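Local coordinates for GTP-binding protein (Thermus thermophilus, PDB 2DBY) that binds guanine nucleotide, probably with magnesium, probably hydrolyses ATP, and is thought to bind the 70S ribosome and its large subunit whether or not nucleotide is present, at residues M1-V7 / V100-V106; N39-L45 / T69-D75; F93-R98 / E134-A138; K178-T182 / L198-V204. One frame throughout, in Å; residues are numbered along the deposited sequence.

Contact 1. Residues M1-V7 / V100-V106. With FMT (formic acid), chain C.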
loop_
_atom_site.group_PDB
_atom_site.type_symbol
_atom_site.label_atom_id
_atom_site.label_comp_id
_atom_site.label_asym_id
_atom_site.label_seq_id
_atom_site.Cartn_x
_atom_site.Cartn_y
_atom_site.Cartn_z
HETATM N N MSE A 1 9.744 -1.383 -5.568
HETATM C CA MSE A 1 9.348 -2.064 -4.299
HETATM C C MSE A 1 7.847 -1.910 -4.066
HETATM O O MSE A 1 7.297 -0.797 -4.170
HETATM C CB MSE A 1 10.086 -1.444 -3.100
HETATM C CG MSE A 1 11.234 -2.265 -2.512
HETATM SE SE MSE A 1 11.792 -1.495 -0.801
HETATM C CE MSE A 1 12.363 0.234 -1.483
ATOM N N LEU A 2 7.185 -3.025 -3.748
ATOM C CA LEU A 2 5.752 -3.008 -3.454
ATOM C C LEU A 2 5.704 -2.516 -2.004
ATOM O O LEU A 2 5.467 -3.291 -1.069
ATOM C CB LEU A 2 5.178 -4.424 -3.528
ATOM C CG LEU A 2 3.656 -4.419 -3.485
ATOM C CD1 LEU A 2 3.116 -3.598 -4.660
ATOM C CD2 LEU A 2 3.148 -5.836 -3.524
ATOM N N ALA A 3 5.937 -1.221 -1.815
ATOM C CA ALA A 3 5.995 -0.675 -0.481
ATOM C C ALA A 3 5.540 0.778 -0.453
ATOM O O ALA A 3 5.467 1.443 -1.493
ATOM C CB ALA A 3 7.438 -0.760 0.052
ATOM N N VAL A 4 5.273 1.258 0.754
ATOM C CA VAL A 4 4.831 2.638 0.968
ATOM C C VAL A 4 6.026 3.388 1.567
ATOM O O VAL A 4 6.587 2.967 2.586
ATOM C CB VAL A 4 3.671 2.710 1.967
ATOM C CG1 VAL A 4 3.270 4.183 2.218
ATOM C CG2 VAL A 4 2.483 1.888 1.442
ATOM N N GLY A 5 6.411 4.486 0.932
ATOM C CA GLY A 5 7.531 5.272 1.433
ATOM C C GLY A 5 7.002 6.366 2.355
ATOM O O GLY A 5 6.158 7.161 1.935
ATOM N N ILE A 6 7.470 6.393 3.605
ATOM C CA ILE A 6 7.038 7.394 4.574
ATOM C C ILE A 6 7.984 8.579 4.541
ATOM O O ILE A 6 9.201 8.424 4.746
ATOM C CB ILE A 6 6.998 6.816 6.018
ATOM C CG1 ILE A 6 6.060 5.596 6.037
ATOM C CG2 ILE A 6 6.506 7.917 7.011
ATOM C CD1 ILE A 6 5.768 5.058 7.416
ATOM N N VAL A 7 7.432 9.770 4.283
ATOM C CA VAL A 7 8.263 10.963 4.218
ATOM C C VAL A 7 7.818 11.988 5.230
ATOM O O VAL A 7 6.689 11.941 5.721
ATOM C CB VAL A 7 8.240 11.610 2.804
ATOM C CG1 VAL A 7 8.570 10.570 1.756
ATOM C CG2 VAL A 7 6.917 12.221 2.524
ATOM N N VAL A 100 9.661 3.370 -4.327
ATOM C CA VAL A 100 8.457 2.895 -3.641
ATOM C C VAL A 100 7.246 3.092 -4.546
ATOM O O VAL A 100 7.294 3.893 -5.473
ATOM C CB VAL A 100 8.219 3.622 -2.306
ATOM C CG1 VAL A 100 9.354 3.243 -1.328
ATOM C CG2 VAL A 100 8.178 5.138 -2.524
ATOM N N ALA A 101 6.169 2.364 -4.261
ATOM C CA ALA A 101 4.946 2.413 -5.076
ATOM C C ALA A 101 3.913 3.439 -4.639
ATOM O O ALA A 101 3.027 3.808 -5.410
ATOM C CB ALA A 101 4.308 1.035 -5.093
ATOM N N ALA A 102 4.013 3.871 -3.393
ATOM C CA ALA A 102 3.108 4.873 -2.829
ATOM C C ALA A 102 3.886 5.670 -1.796
ATOM O O ALA A 102 4.940 5.222 -1.317
ATOM C CB ALA A 102 1.842 4.197 -2.197
ATOM N N ILE A 103 3.360 6.842 -1.442
ATOM C CA ILE A 103 4.006 7.748 -0.510
ATOM C C ILE A 103 3.046 8.084 0.638
ATOM O O ILE A 103 1.859 8.330 0.411
ATOM C CB ILE A 103 4.377 9.079 -1.242
ATOM C CG1 ILE A 103 5.386 8.782 -2.356
ATOM C CG2 ILE A 103 4.895 10.105 -0.228
ATOM C CD1 ILE A 103 5.706 9.987 -3.248
ATOM N N ALA A 104 3.552 8.085 1.864
ATOM C CA ALA A 104 2.726 8.461 3.005
ATOM C C ALA A 104 3.515 9.624 3.619
ATOM O O ALA A 104 4.661 9.466 4.056
ATOM C CB ALA A 104 2.594 7.287 3.994
ATOM N N HIS A 105 2.899 10.797 3.651
ATOM C CA HIS A 105 3.570 11.997 4.141
ATOM C C HIS A 105 3.025 12.348 5.510
ATOM O O HIS A 105 1.838 12.644 5.655
ATOM C CB HIS A 105 3.328 13.156 3.127
ATOM C CG HIS A 105 4.119 14.406 3.409
ATOM N ND1 HIS A 105 4.325 15.381 2.451
ATOM C CD2 HIS A 105 4.774 14.830 4.520
ATOM C CE1 HIS A 105 5.067 16.351 2.959
ATOM N NE2 HIS A 105 5.353 16.043 4.216
ATOM N N VAL A 106 3.902 12.328 6.513
ATOM C CA VAL A 106 3.505 12.636 7.889
ATOM C C VAL A 106 3.463 14.158 8.030
ATOM O O VAL A 106 4.439 14.847 7.750
ATOM C CB VAL A 106 4.519 12.058 8.894
ATOM C CG1 VAL A 106 4.091 12.391 10.339
ATOM C CG2 VAL A 106 4.629 10.528 8.682
HETATM C C FMT C . 3.531 14.590 -0.514
HETATM O O1 FMT C . 3.201 15.742 -0.247
HETATM O O2 FMT C . 3.437 14.125 -1.794
#
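Val7 lays its CG2 methyl over one face of the His105 ring, a CH-pi contact with the methyl 4.0 Å from the ring centroid and 25° off its normal. A chi1 of -52° leaves that methyl flanked by the backbone N and C of Val7, where it also meets Ile103. At the ring edge, His105 ND1 donates to O1 of a formic acid, probably from the crystallisation liquor, at 2.9 Å. This corner belongs to the tight part of a parallel strand pair. Gly5 N bonds almost straight (175°) to Ala102 O at 2.8 Å, and Ala104 N to Gly5 O, Val7 N to Ala104 O and Val106 N to Val7 O continue the pattern. The Val100 side chain packs against the glycine, its CG1 3.9 Å from Gly5 CA. On the sheet face carrying Val4 and Ile6, Val4 CG1 sits 3.6 Å from Ala104 CB, and Ile6 CG2 lies equally close, at 3.6 Å, to Val106 CG2; Phe18 and Leu21 of helix 14-25 cover Ile6.

The N-terminal end is looser. Selenomethionine Met1 is exposed, and its CE comes no nearer than 4.3 Å to Val100 CG1. Ala3 O accepts from Ala101 N at 3.0 Å and, weakly, from Ala102 N, so the regular pairing starts only beyond this point. Strand 3-7 runs on towards the nucleotide-binding P-loop. Across the pair, cohesion comes from peptide hydrogen bonds and apolar contacts, with no charged pair between the strands, so the pairing should depend little on ionisation.

Contact 2. Residues N39-L45 / T69-D75. With FMT (formic acid), chain E.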
loop_
_atom_site.group_PDB
_atom_site.type_symbol
_atom_site.label_atom_id
_atom_site.label_comp_id
_atom_site.label_asym_id
_atom_site.label_seq_id
_atom_site.Cartn_x
_atom_site.Cartn_y
_atom_site.Cartn_z
ATOM N N ASN A 39 15.995 0.740 7.019
ATOM C CA ASN A 39 14.859 1.644 6.809
ATOM C C ASN A 39 13.617 0.982 6.251
ATOM O O ASN A 39 12.639 1.671 5.975
ATOM C CB ASN A 39 15.256 2.774 5.859
ATOM C CG ASN A 39 16.264 3.719 6.481
ATOM O OD1 ASN A 39 16.144 4.072 7.653
ATOM N ND2 ASN A 39 17.261 4.133 5.703
ATOM N N VAL A 40 13.653 -0.340 6.122
ATOM C CA VAL A 40 12.547 -1.094 5.537
ATOM C C VAL A 40 11.978 -2.150 6.490
ATOM O O VAL A 40 12.723 -2.975 7.041
ATOM C CB VAL A 40 13.021 -1.805 4.231
ATOM C CG1 VAL A 40 11.851 -2.531 3.566
ATOM C CG2 VAL A 40 13.660 -0.782 3.241
ATOM N N GLY A 41 10.661 -2.129 6.700
ATOM C CA GLY A 41 10.082 -3.119 7.596
ATOM C C GLY A 41 8.644 -3.341 7.183
ATOM O O GLY A 41 8.154 -2.664 6.278
ATOM N N VAL A 42 7.969 -4.273 7.830
ATOM C CA VAL A 42 6.576 -4.523 7.482
ATOM C C VAL A 42 5.684 -4.477 8.704
ATOM O O VAL A 42 6.152 -4.597 9.846
ATOM C CB VAL A 42 6.389 -5.897 6.808
ATOM C CG1 VAL A 42 7.257 -6.007 5.566
ATOM C CG2 VAL A 42 6.728 -6.998 7.778
ATOM N N VAL A 43 4.391 -4.283 8.462
ATOM C CA VAL A 43 3.408 -4.267 9.533
ATOM C C VAL A 43 2.470 -5.435 9.255
ATOM O O VAL A 43 1.811 -5.452 8.229
ATOM C CB VAL A 43 2.561 -2.959 9.532
ATOM C CG1 VAL A 43 1.490 -3.043 10.638
ATOM C CG2 VAL A 43 3.455 -1.736 9.755
ATOM N N PRO A 44 2.439 -6.449 10.139
ATOM C CA PRO A 44 1.551 -7.599 9.932
ATOM C C PRO A 44 0.103 -7.058 9.890
ATOM O O PRO A 44 -0.291 -6.261 10.757
ATOM C CB PRO A 44 1.800 -8.457 11.174
ATOM C CG PRO A 44 3.236 -8.138 11.543
ATOM C CD PRO A 44 3.265 -6.619 11.348
ATOM N N LEU A 45 -0.678 -7.505 8.910
ATOM C CA LEU A 45 -2.058 -7.053 8.723
ATOM C C LEU A 45 -2.982 -7.983 9.492
ATOM O O LEU A 45 -3.021 -9.182 9.234
ATOM C CB LEU A 45 -2.435 -7.112 7.242
ATOM C CG LEU A 45 -2.748 -5.860 6.426
ATOM C CD1 LEU A 45 -3.428 -6.313 5.132
ATOM C CD2 LEU A 45 -3.649 -4.896 7.205
ATOM N N THR A 69 -0.670 -11.815 6.359
ATOM C CA THR A 69 0.187 -11.155 5.376
ATOM C C THR A 69 0.638 -9.832 6.035
ATOM O O THR A 69 0.498 -9.663 7.254
ATOM C CB THR A 69 -0.535 -10.942 4.015
ATOM O OG1 THR A 69 0.391 -10.376 3.077
ATOM C CG2 THR A 69 -1.760 -10.013 4.150
ATOM N N HIS A 70 1.169 -8.898 5.253
ATOM C CA HIS A 70 1.688 -7.658 5.808
ATOM C C HIS A 70 1.808 -6.584 4.729
ATOM O O HIS A 70 1.585 -6.854 3.541
ATOM C CB HIS A 70 3.080 -7.935 6.392
ATOM C CG HIS A 70 4.031 -8.563 5.413
ATOM N ND1 HIS A 70 4.715 -9.730 5.677
ATOM C CD2 HIS A 70 4.408 -8.183 4.169
ATOM C CE1 HIS A 70 5.470 -10.044 4.637
ATOM N NE2 HIS A 70 5.301 -9.122 3.707
ATOM N N VAL A 71 2.155 -5.368 5.163
ATOM C CA VAL A 71 2.355 -4.231 4.265
ATOM C C VAL A 71 3.732 -3.655 4.598
ATOM O O VAL A 71 4.031 -3.391 5.766
ATOM C CB VAL A 71 1.298 -3.132 4.486
ATOM C CG1 VAL A 71 1.582 -1.940 3.533
ATOM C CG2 VAL A 71 -0.083 -3.687 4.234
ATOM N N GLU A 72 4.551 -3.456 3.570
ATOM C CA GLU A 72 5.915 -2.946 3.748
ATOM C C GLU A 72 5.989 -1.415 3.687
ATOM O O GLU A 72 5.378 -0.801 2.823
ATOM C CB GLU A 72 6.802 -3.555 2.661
ATOM C CG GLU A 72 8.281 -3.192 2.733
ATOM C CD GLU A 72 9.101 -4.014 1.755
ATOM O OE1 GLU A 72 9.282 -5.218 1.993
ATOM O OE2 GLU A 72 9.554 -3.462 0.744
ATOM N N PHE A 73 6.757 -0.829 4.610
ATOM C CA PHE A 73 6.924 0.616 4.706
ATOM C C PHE A 73 8.410 0.933 4.698
ATOM O O PHE A 73 9.197 0.203 5.314
ATOM C CB PHE A 73 6.316 1.138 6.014
ATOM C CG PHE A 73 4.815 1.158 6.013
ATOM C CD1 PHE A 73 4.085 0.074 6.507
ATOM C CD2 PHE A 73 4.129 2.245 5.476
ATOM C CE1 PHE A 73 2.686 0.076 6.461
ATOM C CE2 PHE A 73 2.734 2.260 5.424
ATOM C CZ PHE A 73 2.008 1.177 5.913
ATOM N N VAL A 74 8.780 2.018 4.024
ATOM C CA VAL A 74 10.175 2.425 3.955
ATOM C C VAL A 74 10.338 3.819 4.550
ATOM O O VAL A 74 9.546 4.721 4.236
ATOM C CB VAL A 74 10.631 2.475 2.494
ATOM C CG1 VAL A 74 12.107 2.891 2.413
ATOM C CG2 VAL A 74 10.390 1.135 1.837
ATOM N N ASP A 75 11.335 4.010 5.414
ATOM C CA ASP A 75 11.576 5.328 5.977
ATOM C C ASP A 75 12.399 5.998 4.893
ATOM O O ASP A 75 13.586 5.674 4.740
ATOM C CB ASP A 75 12.422 5.257 7.257
ATOM C CG ASP A 75 12.677 6.635 7.876
ATOM O OD1 ASP A 75 12.308 7.659 7.259
ATOM O OD2 ASP A 75 13.251 6.694 8.991
HETATM C C FMT E . 3.448 -10.995 8.666
HETATM O O1 FMT E . 4.372 -11.291 7.949
HETATM O O2 FMT E . 3.374 -11.501 9.896
HETATM O O HOH W 1 -3.386 -10.800 7.035
#
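Val42 crosses the face of the His70 ring, with CG1 4.1 Å from its centroid and 19° off the normal. The ring stands there because chi1 of 54° tucks His70 CG in between its own main-chain N and C. At the ring edge, ND1 donates to O1 of a formic acid at 2.8 Å; this molecule, probably from the crystallisation liquor, is also bonded to Ala29 N. With an alanine here the ring is gone, and Val42 would probably lose the group that its CG1 packs over, opening a gap on this side. Further along the same sheet face, Val40 CG1 rests 3.6 Å from Glu72 CD, against the carboxylate end of an extended chain that Pro32 and Met1 also touch. On the other face Val43 CG2 meets Phe73 CD1 at 3.8 Å.

These side chains are set by an antiparallel register. Gly41 and Phe73 form a hydrogen-bonded pair, Phe73 N to Gly41 O at 2.8 Å being nearly straight (172°); Val43 and Val71 form the next. Asp75 N to Asn39 O, at 2.7 Å, extends the pairing at one end. At the other, Leu45 N bonds to Thr69 O, and a water joins Leu45 O to Thr69 N.

Asp75, whose place in the sequence fits the Asp-x-x-Gly motif of GTPases, forms a salt bridge with Lys14 of the GDP site. Strand 40-44 borders strand 66-75, which in turn flanks strand 3-7; Leu21 of helix 14-25 packs on Val43, and Tyr279 of helix 270-281 on Leu45, Thr69 and Val71.

Contact 3. Residues F93-R98 / E134-A138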
loop_
_atom_site.group_PDB
_atom_site.type_symbol
_atom_site.label_atom_id
_atom_site.label_comp_id
_atom_site.label_asym_id
_atom_site.label_seq_id
_atom_site.Cartn_x
_atom_site.Cartn_y
_atom_site.Cartn_z
ATOM N N PHE A 93 16.880 11.827 -1.881
ATOM C CA PHE A 93 15.461 11.723 -1.578
ATOM C C PHE A 93 14.690 11.294 -2.826
ATOM O O PHE A 93 13.882 10.376 -2.779
ATOM C CB PHE A 93 14.960 13.071 -1.057
ATOM C CG PHE A 93 13.470 13.100 -0.765
ATOM C CD1 PHE A 93 12.970 12.534 0.403
ATOM C CD2 PHE A 93 12.577 13.703 -1.668
ATOM C CE1 PHE A 93 11.575 12.571 0.691
ATOM C CE2 PHE A 93 11.194 13.750 -1.413
ATOM C CZ PHE A 93 10.680 13.180 -0.219
ATOM N N LEU A 94 14.936 11.941 -3.960
ATOM C CA LEU A 94 14.235 11.557 -5.184
ATOM C C LEU A 94 14.546 10.109 -5.567
ATOM O O LEU A 94 13.670 9.371 -6.014
ATOM C CB LEU A 94 14.641 12.460 -6.353
ATOM C CG LEU A 94 14.277 13.942 -6.215
ATOM C CD1 LEU A 94 14.904 14.737 -7.378
ATOM C CD2 LEU A 94 12.735 14.088 -6.223
ATOM N N ALA A 95 15.800 9.708 -5.406
ATOM C CA ALA A 95 16.174 8.345 -5.766
ATOM C C ALA A 95 15.417 7.339 -4.909
ATOM O O ALA A 95 15.006 6.281 -5.404
ATOM C CB ALA A 95 17.663 8.144 -5.591
ATOM N N HIS A 96 15.263 7.659 -3.631
ATOM C CA HIS A 96 14.550 6.773 -2.706
ATOM C C HIS A 96 13.066 6.737 -3.032
ATOM O O HIS A 96 12.457 5.658 -3.017
ATOM C CB HIS A 96 14.789 7.194 -1.259
ATOM C CG HIS A 96 16.193 6.959 -0.795
ATOM N ND1 HIS A 96 16.784 7.698 0.208
ATOM C CD2 HIS A 96 17.126 6.068 -1.203
ATOM C CE1 HIS A 96 18.021 7.274 0.395
ATOM N NE2 HIS A 96 18.254 6.285 -0.449
ATOM N N ILE A 97 12.482 7.895 -3.343
ATOM C CA ILE A 97 11.051 7.969 -3.705
ATOM C C ILE A 97 10.762 7.132 -4.956
ATOM O O ILE A 97 9.697 6.498 -5.084
ATOM C CB ILE A 97 10.612 9.445 -3.985
ATOM C CG1 ILE A 97 10.479 10.200 -2.675
ATOM C CG2 ILE A 97 9.256 9.472 -4.725
ATOM C CD1 ILE A 97 9.273 9.773 -1.891
ATOM N N ARG A 98 11.703 7.134 -5.898
ATOM C CA ARG A 98 11.510 6.369 -7.116
ATOM C C ARG A 98 11.325 4.889 -6.839
ATOM O O ARG A 98 10.649 4.208 -7.598
ATOM C CB ARG A 98 12.703 6.555 -8.068
ATOM C CG ARG A 98 12.805 7.969 -8.614
ATOM C CD ARG A 98 13.956 8.162 -9.609
ATOM N NE ARG A 98 13.983 9.545 -10.094
ATOM C CZ ARG A 98 13.004 10.100 -10.812
ATOM N NH1 ARG A 98 11.930 9.385 -11.132
ATOM N NH2 ARG A 98 13.084 11.371 -11.207
ATOM N N GLU A 134 9.127 19.590 -4.980
ATOM C CA GLU A 134 10.322 18.886 -5.443
ATOM C C GLU A 134 9.959 17.716 -6.385
ATOM O O GLU A 134 10.654 17.441 -7.376
ATOM C CB GLU A 134 11.134 18.344 -4.252
ATOM C CG GLU A 134 11.735 19.439 -3.326
ATOM C CD GLU A 134 12.468 20.546 -4.085
ATOM O OE1 GLU A 134 11.913 21.667 -4.176
ATOM O OE2 GLU A 134 13.589 20.299 -4.587
ATOM N N LEU A 135 8.870 17.010 -6.088
ATOM C CA LEU A 135 8.486 15.889 -6.967
ATOM C C LEU A 135 8.030 16.404 -8.344
ATOM O O LEU A 135 8.308 15.786 -9.381
ATOM C CB LEU A 135 7.353 15.066 -6.344
ATOM C CG LEU A 135 7.628 14.479 -4.950
ATOM C CD1 LEU A 135 6.468 13.552 -4.571
ATOM C CD2 LEU A 135 8.930 13.691 -4.964
ATOM N N LEU A 136 7.332 17.533 -8.329
ATOM C CA LEU A 136 6.848 18.144 -9.561
ATOM C C LEU A 136 8.026 18.579 -10.419
ATOM O O LEU A 136 8.022 18.336 -11.612
ATOM C CB LEU A 136 5.970 19.364 -9.256
ATOM C CG LEU A 136 4.528 19.110 -8.839
ATOM C CD1 LEU A 136 3.973 20.357 -8.173
ATOM C CD2 LEU A 136 3.693 18.740 -10.070
ATOM N N LEU A 137 9.037 19.205 -9.812
ATOM C CA LEU A 137 10.193 19.663 -10.568
ATOM C C LEU A 137 10.894 18.490 -11.234
ATOM O O LEU A 137 11.327 18.581 -12.390
ATOM C CB LEU A 137 11.167 20.422 -9.649
ATOM C CG LEU A 137 10.643 21.800 -9.219
ATOM C CD1 LEU A 137 11.573 22.389 -8.146
ATOM C CD2 LEU A 137 10.581 22.720 -10.414
ATOM N N ALA A 138 11.013 17.372 -10.524
ATOM C CA ALA A 138 11.667 16.212 -11.124
ATOM C C ALA A 138 10.834 15.654 -12.286
ATOM O O ALA A 138 11.377 15.274 -13.343
ATOM C CB ALA A 138 11.880 15.111 -10.053
#
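Leu94 reaches alongside Leu135, the two side chains sliding past each other in opposite directions until their CD2 methyls stand 4.0 Å apart. Its chi1 of -64° places CG anti to the carbonyl carbon and turns the branched end across to the other helix, where CD1 lies 4.1 Å from Ala138 CB. The small alanine, one turn beyond Glu134, lets the leucine fork come close to the helix backbone. Leu135 CD2 is shared: besides Leu94 it meets Phe93 CE2 at 4.2 Å and Ile97 CG2, also at 4.2 Å, while Ile97 CG1 lies over one face of the Phe93 ring within its own helix.

The helices cross nearly at right angles (-82°), with axes 11.2 Å apart at closest approach, so the contact is confined to a few apolar side chains and no hydrogen bond links the segments. Both pack on one face of the central sheet of the G domain: Phe93 and Ile97 touch Val7, and Ile97 and Leu135 touch Ile103. Residues 134-138 lie near the start of the predicted coiled coil, along which helix 124-156 runs on.

Polar groups flank this apolar patch. Glu134 is buried, and its OE2 is hydrogen-bonded to His84 NE2 and weakly to Gly82 N. On the exposed side Arg98, extended from CG to NE, brings NH2 within 4.1 Å of Ala138 CB and also packs against Leu199.

Contact 4. Residues K178-T182 / L198-V204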
loop_
_atom_site.group_PDB
_atom_site.type_symbol
_atom_site.label_atom_id
_atom_site.label_comp_id
_atom_site.label_asym_id
_atom_site.label_seq_id
_atom_site.Cartn_x
_atom_site.Cartn_y
_atom_site.Cartn_z
ATOM N N LYS A 178 -0.047 20.779 -10.728
ATOM C CA LYS A 178 -0.914 19.655 -10.341
ATOM C C LYS A 178 -0.209 18.301 -10.522
ATOM O O LYS A 178 0.526 18.084 -11.483
ATOM C CB LYS A 178 -2.213 19.708 -11.143
ATOM C CG LYS A 178 -2.962 21.029 -10.849
ATOM C CD LYS A 178 -3.886 21.429 -11.963
ATOM C CE LYS A 178 -4.327 22.897 -11.760
ATOM N NZ LYS A 178 -5.219 23.343 -12.865
ATOM N N PRO A 179 -0.436 17.367 -9.606
ATOM C CA PRO A 179 0.224 16.058 -9.709
ATOM C C PRO A 179 -0.322 15.133 -10.779
ATOM O O PRO A 179 -1.513 15.171 -11.080
ATOM C CB PRO A 179 0.035 15.466 -8.309
ATOM C CG PRO A 179 -1.324 16.054 -7.894
ATOM C CD PRO A 179 -1.336 17.452 -8.436
ATOM N N ALA A 180 0.532 14.257 -11.308
ATOM C CA ALA A 180 0.086 13.337 -12.340
ATOM C C ALA A 180 -1.041 12.441 -11.811
ATOM O O ALA A 180 -1.920 12.043 -12.570
ATOM C CB ALA A 180 1.258 12.472 -12.866
ATOM N N ARG A 181 -1.069 12.187 -10.503
ATOM C CA ARG A 181 -2.088 11.283 -9.974
ATOM C C ARG A 181 -3.531 11.807 -10.113
ATOM O O ARG A 181 -4.470 10.998 -10.092
ATOM C CB ARG A 181 -1.791 10.923 -8.500
ATOM C CG ARG A 181 -2.219 12.007 -7.475
ATOM C CD ARG A 181 -1.597 11.687 -6.081
ATOM N NE ARG A 181 -0.173 12.050 -5.993
ATOM C CZ ARG A 181 0.294 13.226 -5.578
ATOM N NH1 ARG A 181 -0.522 14.195 -5.186
ATOM N NH2 ARG A 181 1.600 13.452 -5.560
ATOM N N THR A 182 -3.709 13.117 -10.278
ATOM C CA THR A 182 -5.066 13.665 -10.446
ATOM C C THR A 182 -5.443 13.888 -11.902
ATOM O O THR A 182 -6.526 14.396 -12.192
ATOM C CB THR A 182 -5.280 14.995 -9.715
ATOM O OG1 THR A 182 -4.297 15.959 -10.121
ATOM C CG2 THR A 182 -5.232 14.785 -8.184
ATOM N N LEU A 198 6.023 8.481 -13.248
ATOM C CA LEU A 198 6.245 9.805 -12.671
ATOM C C LEU A 198 6.091 9.775 -11.153
ATOM O O LEU A 198 5.242 9.063 -10.616
ATOM C CB LEU A 198 5.256 10.825 -13.247
ATOM C CG LEU A 198 5.426 11.083 -14.750
ATOM C CD1 LEU A 198 4.392 12.141 -15.184
ATOM C CD2 LEU A 198 6.854 11.541 -15.047
ATOM N N LEU A 199 6.920 10.556 -10.466
ATOM C CA LEU A 199 6.864 10.578 -9.012
ATOM C C LEU A 199 5.506 11.039 -8.479
ATOM O O LEU A 199 5.005 10.496 -7.475
ATOM C CB LEU A 199 7.967 11.485 -8.466
ATOM C CG LEU A 199 9.371 11.096 -8.950
ATOM C CD1 LEU A 199 10.362 11.977 -8.200
ATOM C CD2 LEU A 199 9.701 9.589 -8.684
ATOM N N THR A 200 4.909 12.030 -9.138
ATOM C CA THR A 200 3.619 12.549 -8.696
ATOM C C THR A 200 2.435 11.704 -9.151
ATOM O O THR A 200 1.286 12.052 -8.868
ATOM C CB THR A 200 3.379 14.025 -9.136
ATOM O OG1 THR A 200 3.408 14.107 -10.560
ATOM C CG2 THR A 200 4.460 14.936 -8.553
ATOM N N ALA A 201 2.720 10.598 -9.836
ATOM C CA ALA A 201 1.670 9.658 -10.253
ATOM C C ALA A 201 1.478 8.596 -9.145
ATOM O O ALA A 201 0.461 7.873 -9.129
ATOM C CB ALA A 201 2.046 8.976 -11.601
ATOM N N LYS A 202 2.441 8.486 -8.229
ATOM C CA LYS A 202 2.310 7.514 -7.137
ATOM C C LYS A 202 1.179 7.931 -6.186
ATOM O O LYS A 202 1.012 9.121 -5.868
ATOM C CB LYS A 202 3.632 7.402 -6.336
ATOM C CG LYS A 202 4.850 7.025 -7.200
ATOM C CD LYS A 202 6.163 7.092 -6.401
ATOM C CE LYS A 202 7.385 6.863 -7.299
ATOM N NZ LYS A 202 7.530 5.438 -7.730
ATOM N N PRO A 203 0.380 6.958 -5.725
ATOM C CA PRO A 203 -0.713 7.294 -4.801
ATOM C C PRO A 203 -0.102 7.902 -3.550
ATOM O O PRO A 203 1.014 7.535 -3.140
ATOM C CB PRO A 203 -1.344 5.938 -4.499
ATOM C CG PRO A 203 -1.097 5.171 -5.759
ATOM C CD PRO A 203 0.301 5.548 -6.150
ATOM N N VAL A 204 -0.853 8.790 -2.914
ATOM C CA VAL A 204 -0.363 9.452 -1.704
ATOM C C VAL A 204 -1.350 9.347 -0.561
ATOM O O VAL A 204 -2.578 9.405 -0.787
ATOM C CB VAL A 204 -0.124 10.967 -1.948
ATOM C CG1 VAL A 204 0.112 11.680 -0.596
ATOM C CG2 VAL A 204 1.071 11.190 -2.870
HETATM O O HOH W 2 3.024 11.049 -5.725
#
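Arg181 turns back across residues 200-204: chi1 of 80° sets the direction of CG, and a bend at chi3, 78°, folds the chain back. NE thereby reaches Lys202 O at 3.2 Å in a bent hydrogen bond that comes in somewhat tilted from the guanidinium plane. Val204 CG2 packs over one face of that group, 3.5 Å from Arg181 CZ, and Pro179 CB over the opposite face, so the guanidinium is sandwiched flat. A water accepts from Arg181 NH2 at 2.8 Å and donates to Leu199 O and Lys202 O. NH2 also salt-bridges Glu132, and NH1 bonds to Glu234 O. With a leucine in its place these donors are gone, and Glu132 would probably lose this charge partner and Lys202 O the NE bond.

Thr200 grips the turn just before the arginine. Its OG1 accepts Ala180 N at 3.0 Å along a nearly straight line (174°) and is also hydrogen-bonded to Asp139 OD2, while Thr200 O takes the next amide, Arg181 N, at 2.9 Å. Beside them Ala180 CB touches both Leu198 CD1, at 3.9 Å, and Ala201 CB, at 3.8 Å.

Two short 3-10 turns, 180-182 and 199-201, thus meet at the two ends of the excursion that carries helix 187-195. Leu170 of helix 161-175 touches Ala180, Leu135 of helix 124-156 packs on Thr200, and Leu199 lies against helix 91-98, just ahead of strand 204-209 of the central sheet.

In the fold
From the N terminus, strand 3-7 pairs with residues 100-106 in contact 1, closing a long loop within which contact 2 closes a shorter one, from 39-45 to 69-75. Strand 66-75 lies beside strand 3-7, with Val74 bonded to Val4 and Ile6, so the two contacts share one sheet. Contact 3 crosses contact 1: residues 93-98 come before its second strand, and 134-138 after it, and the two helices lie on the sheet of contact 1. Contact 4 follows in series, closing a short loop before strand 204-209; Lys202 and Pro203 bond back to Val100 and Ile103, and Lys202 CE packs against Ile97 O of contact 3.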